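Local coordinates for glyoxylate-induced Protein (Pseudomonas aeruginosa, PDB 1SQ4) that is of uncertain function, but folds as a double beta-barrel cupin and may act as a ureidoglycine aminohydrolase, at residues L216-G221 against G256-L261; E74-G79 against G133-F138. One frame throughout, in Å; residues are numbered along the deposited sequence.

Interaction 1: L216-G221 against G256-L261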
# COMPACT_ATOMS: atom_id res chain seq x y z
N LEU A 216 -17.14 -19.79 6.87
CA LEU A 216 -16.38 -20.93 7.37
C LEU A 216 -16.16 -20.72 8.85
O LEU A 216 -15.71 -19.66 9.25
CB LEU A 216 -15.02 -21.00 6.68
CG LEU A 216 -14.93 -21.72 5.34
CD1 LEU A 216 -16.16 -21.46 4.50
CD2 LEU A 216 -13.68 -21.24 4.62
N TYR A 217 -16.47 -21.73 9.66
CA TYR A 217 -16.25 -21.63 11.10
C TYR A 217 -15.43 -22.83 11.54
O TYR A 217 -15.91 -23.96 11.52
CB TYR A 217 -17.58 -21.59 11.86
CG TYR A 217 -17.42 -21.43 13.36
CD1 TYR A 217 -17.00 -22.50 14.14
CD2 TYR A 217 -17.61 -20.20 13.97
CE1 TYR A 217 -16.79 -22.34 15.51
CE2 TYR A 217 -17.40 -20.03 15.34
CZ TYR A 217 -16.99 -21.12 16.10
OH TYR A 217 -16.79 -20.98 17.46
N VAL A 218 -14.19 -22.59 11.95
CA VAL A 218 -13.34 -23.70 12.35
C VAL A 218 -13.84 -24.36 13.63
O VAL A 218 -13.84 -23.74 14.69
CB VAL A 218 -11.89 -23.24 12.53
CG1 VAL A 218 -10.98 -24.44 12.75
CG2 VAL A 218 -11.45 -22.44 11.32
N LEU A 219 -14.26 -25.61 13.52
CA LEU A 219 -14.75 -26.36 14.66
C LEU A 219 -13.63 -27.03 15.44
O LEU A 219 -13.69 -27.15 16.66
CB LEU A 219 -15.75 -27.44 14.22
CG LEU A 219 -17.15 -26.99 13.81
CD1 LEU A 219 -18.01 -28.19 13.49
CD2 LEU A 219 -17.77 -26.16 14.93
N GLU A 220 -12.60 -27.46 14.73
CA GLU A 220 -11.50 -28.15 15.37
C GLU A 220 -10.21 -28.07 14.59
O GLU A 220 -10.22 -28.09 13.36
CB GLU A 220 -11.88 -29.60 15.56
CG GLU A 220 -10.76 -30.50 15.96
CD GLU A 220 -11.19 -31.95 15.96
OE1 GLU A 220 -11.86 -32.36 14.98
OE2 GLU A 220 -10.88 -32.67 16.94
N GLY A 221 -9.10 -28.01 15.32
CA GLY A 221 -7.81 -27.97 14.67
C GLY A 221 -7.23 -26.60 14.41
O GLY A 221 -7.76 -25.57 14.82
N GLY A 256 -3.70 -33.19 14.90
CA GLY A 256 -5.03 -33.78 14.81
C GLY A 256 -5.79 -33.45 13.53
O GLY A 256 -5.21 -33.07 12.51
N ARG A 257 -7.11 -33.61 13.58
CA ARG A 257 -7.92 -33.32 12.40
C ARG A 257 -8.28 -31.83 12.39
O ARG A 257 -8.47 -31.23 13.44
CB ARG A 257 -9.18 -34.19 12.41
CG ARG A 257 -9.80 -34.36 11.03
CD ARG A 257 -10.70 -35.59 10.94
NE ARG A 257 -11.77 -35.53 11.92
CZ ARG A 257 -13.04 -35.89 11.69
NH1 ARG A 257 -13.40 -36.34 10.50
NH2 ARG A 257 -13.93 -35.78 12.66
N PHE A 258 -8.35 -31.24 11.21
CA PHE A 258 -8.69 -29.82 11.07
C PHE A 258 -10.01 -29.74 10.32
O PHE A 258 -10.09 -30.20 9.19
CB PHE A 258 -7.62 -29.08 10.27
CG PHE A 258 -8.01 -27.69 9.88
CD1 PHE A 258 -8.18 -26.70 10.84
CD2 PHE A 258 -8.22 -27.36 8.54
CE1 PHE A 258 -8.56 -25.40 10.48
CE2 PHE A 258 -8.60 -26.06 8.17
CZ PHE A 258 -8.77 -25.08 9.15
N ARG A 259 -11.03 -29.15 10.92
CA ARG A 259 -12.30 -29.11 10.21
C ARG A 259 -13.16 -27.90 10.53
O ARG A 259 -13.07 -27.33 11.61
CB ARG A 259 -13.06 -30.42 10.46
CG ARG A 259 -13.17 -30.88 11.92
CD ARG A 259 -13.45 -32.39 12.06
NE ARG A 259 -14.63 -32.84 11.32
CZ ARG A 259 -15.73 -33.33 11.88
NH1 ARG A 259 -15.82 -33.44 13.20
NH2 ARG A 259 -16.76 -33.70 11.13
N TYR A 260 -13.99 -27.49 9.58
CA TYR A 260 -14.83 -26.35 9.83
C TYR A 260 -16.21 -26.46 9.27
O TYR A 260 -16.45 -27.11 8.26
CB TYR A 260 -14.18 -25.08 9.30
CG TYR A 260 -13.74 -25.14 7.86
CD1 TYR A 260 -12.38 -25.20 7.53
CD2 TYR A 260 -14.67 -25.09 6.81
CE1 TYR A 260 -11.96 -25.19 6.21
CE2 TYR A 260 -14.25 -25.08 5.48
CZ TYR A 260 -12.90 -25.13 5.19
OH TYR A 260 -12.46 -25.09 3.89
N LEU A 261 -17.13 -25.82 9.97
CA LEU A 261 -18.53 -25.79 9.58
C LEU A 261 -18.63 -24.79 8.43
O LEU A 261 -18.04 -23.71 8.49
CB LEU A 261 -19.36 -25.32 10.77
CG LEU A 261 -20.84 -25.07 10.55
CD1 LEU A 261 -21.57 -26.40 10.44
CD2 LEU A 261 -21.37 -24.26 11.72
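Y217 and L261 form a hydrogen-bonded antiparallel pair, Y217 N to L261 O at 2.8 Å and L261 N to Y217 O at 2.7 Å, and V218 and Y260 follow as a non-hydrogen-bonded pair. A classic beta bulge then shifts the register by one: L219 and E220 both face R259, whose O accepts from L219 N (2.8 Å) and E220 N (3.2 Å), while R259 N bonds to E220 O.

On the face of V218 and Y260 the contact is apolar. With CG between the backbone N and the carbonyl carbon (chi1 52°), Y260 lies alongside L216, whose CB sits over a ring face and whose CG comes 3.4 Å from Y260 CE2. V218 CG1 meets F258 CE1, the side chains crossing at about a right angle. On the other face L261 CB packs against L219 CG. Arginine suits position 259: its CD lies 3.3 Å from E220 OE1 while its guanidinium reaches N197 and E161. E220 is held by S5, Y260 by Y225. G221 combines a positive phi (93°) with an extended psi, a conformation natural to glycine, and its bare CA lets R257 O and F258 come close.

In the barrel sheet of the second cupin domain this pair is flanked by strands 239-244 and 191-198, while Y217 reaches strand 69-76 and meets H139 edge-to-face.

Interaction 2: E74-G79 against G133-F138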
# COMPACT_ATOMS: atom_id res chain seq x y z
N GLU A 74 -25.81 -19.75 23.95
CA GLU A 74 -25.46 -20.41 25.19
C GLU A 74 -26.68 -20.40 26.08
O GLU A 74 -27.18 -19.33 26.49
CB GLU A 74 -24.30 -19.65 25.86
CG GLU A 74 -23.98 -20.09 27.29
CD GLU A 74 -22.92 -19.21 27.96
OE1 GLU A 74 -22.84 -19.22 29.20
OE2 GLU A 74 -22.16 -18.52 27.27
N LEU A 75 -27.20 -21.58 26.37
CA LEU A 75 -28.36 -21.69 27.24
C LEU A 75 -27.93 -22.21 28.59
O LEU A 75 -27.23 -23.21 28.68
CB LEU A 75 -29.40 -22.65 26.67
CG LEU A 75 -29.96 -22.23 25.34
CD1 LEU A 75 -30.92 -23.31 24.86
CD2 LEU A 75 -30.66 -20.89 25.47
N ALA A 76 -28.35 -21.51 29.62
CA ALA A 76 -28.05 -21.91 30.97
C ALA A 76 -29.10 -22.95 31.30
O ALA A 76 -30.09 -23.10 30.57
CB ALA A 76 -28.16 -20.74 31.91
N PRO A 77 -28.91 -23.67 32.40
CA PRO A 77 -29.92 -24.67 32.73
C PRO A 77 -31.31 -24.06 32.71
O PRO A 77 -31.51 -22.94 33.18
CB PRO A 77 -29.48 -25.14 34.11
CG PRO A 77 -27.99 -25.08 34.00
CD PRO A 77 -27.77 -23.74 33.33
N ASN A 78 -32.25 -24.81 32.14
CA ASN A 78 -33.65 -24.41 32.05
C ASN A 78 -33.85 -23.30 31.02
O ASN A 78 -34.95 -22.75 30.90
CB ASN A 78 -34.13 -23.96 33.43
CG ASN A 78 -35.64 -23.91 33.53
OD1 ASN A 78 -36.32 -24.93 33.37
ND2 ASN A 78 -36.18 -22.72 33.80
N GLY A 79 -32.80 -22.98 30.26
CA GLY A 79 -32.91 -21.95 29.25
C GLY A 79 -33.52 -22.42 27.94
O GLY A 79 -33.63 -23.63 27.70
N GLY A 133 -28.51 -29.93 33.78
CA GLY A 133 -28.02 -29.05 34.82
C GLY A 133 -26.77 -28.33 34.36
O GLY A 133 -26.19 -27.53 35.09
N GLN A 134 -26.34 -28.64 33.14
CA GLN A 134 -25.15 -28.02 32.57
C GLN A 134 -25.51 -27.13 31.38
O GLN A 134 -26.52 -27.36 30.70
CB GLN A 134 -24.18 -29.10 32.11
CG GLN A 134 -22.85 -29.04 32.82
CD GLN A 134 -22.98 -29.45 34.27
OE1 GLN A 134 -22.16 -29.06 35.12
NE2 GLN A 134 -24.00 -30.27 34.57
N HIS A 135 -24.70 -26.11 31.13
CA HIS A 135 -24.96 -25.21 30.02
C HIS A 135 -24.87 -25.95 28.72
O HIS A 135 -24.29 -27.04 28.63
CB HIS A 135 -23.98 -24.05 30.00
CG HIS A 135 -24.14 -23.10 31.15
ND1 HIS A 135 -23.81 -21.77 31.06
CD2 HIS A 135 -24.60 -23.29 32.40
CE1 HIS A 135 -24.05 -21.18 32.21
NE2 HIS A 135 -24.53 -22.08 33.05
N THR A 136 -25.46 -25.36 27.69
CA THR A 136 -25.43 -25.97 26.37
C THR A 136 -25.08 -24.89 25.36
O THR A 136 -25.42 -23.73 25.53
CB THR A 136 -26.79 -26.61 26.04
OG1 THR A 136 -27.12 -27.54 27.07
CG2 THR A 136 -26.73 -27.34 24.71
N ARG A 137 -24.39 -25.28 24.29
CA ARG A 137 -24.00 -24.30 23.30
C ARG A 137 -24.18 -24.84 21.90
O ARG A 137 -23.73 -25.94 21.58
CB ARG A 137 -22.56 -23.87 23.54
CG ARG A 137 -22.30 -23.37 24.97
CD ARG A 137 -20.89 -22.87 25.13
NE ARG A 137 -20.75 -22.04 26.32
CZ ARG A 137 -20.70 -22.52 27.55
NH1 ARG A 137 -20.75 -23.83 27.76
NH2 ARG A 137 -20.62 -21.69 28.58
N PHE A 138 -24.86 -24.07 21.06
CA PHE A 138 -25.10 -24.49 19.69
C PHE A 138 -25.03 -23.34 18.70
O PHE A 138 -25.11 -22.18 19.07
CB PHE A 138 -26.46 -25.18 19.55
CG PHE A 138 -27.64 -24.28 19.87
CD1 PHE A 138 -27.98 -24.00 21.18
CD2 PHE A 138 -28.44 -23.78 18.85
CE1 PHE A 138 -29.10 -23.24 21.47
CE2 PHE A 138 -29.56 -23.02 19.13
CZ PHE A 138 -29.89 -22.76 20.44
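E74 and R137 form a non-hydrogen-bonded pair, and L75 and T136 the hydrogen-bonded pair beside it, where antiparallel strands 69-76 and 136-144 of the first cupin domain run together. The register is fixed by L75 N to T136 O at 2.9 Å and T136 N to L75 O at 3.0 Å.

The tight end has a mostly apolar and a charged face. On the first, L75 CD1 reaches the edge of the F138 ring, 3.8 Å from CE1; a branched leucine and a flat phenylalanine fill this buried side together, with L101 against both, and T136 OG1 is hydrogen-bonded to the backbone O of E100. On the second, E74 stretches out with CG anti to its own N (chi1 170°), which lays the carboxylate alongside R137. E74 OE1 makes a salt bridge with R137 NH2 at 3.4 Å, the carboxylate and guanidinium planes 47° apart. R53 pairs with E74 OE2 and E98 with R137 NH1, so both buried charges have a second partner, which probably favours keeping them ionised.

Toward solvent the backbone pairing stops, though the chains stay close. G133 and Q134 are exposed, and contact there rests mainly on P77, whose CG lies 3.2 Å from G133 O. P77 and N78 are the middle residues of a type II turn closed by G79 N to A76 O; proline fits the first of these positions, and asparagine tolerates the positive phi of the second.

H135 bridges the two ends: A76 CA makes a CH-pi contact over one face of its ring, 4.0 Å from the centroid, while ND1 donates to the anti side of E74 OE1 at 3.3 Å, with that oxygen almost in the ring plane.

Overall arrangement
Both interactions join antiparallel strands of a cupin barrel, but in different domains: interaction 2 in the first, interaction 1 in the second. Their centres lie 23 Å apart and they do not touch, although Y217 of interaction 1 reaches both strands of interaction 2, 69-76 and, through H139, 136-144. Interaction 1 is the more buried and lies nearer the middle of the chain; its polar grip across the segments is backbone bonding, including a bulge, with apolar packing and polar ends satisfied by outside partners. Interaction 2 lies farther out and runs from a buried ionic group to an exposed turn, so charge pairing between the segments themselves matters more there.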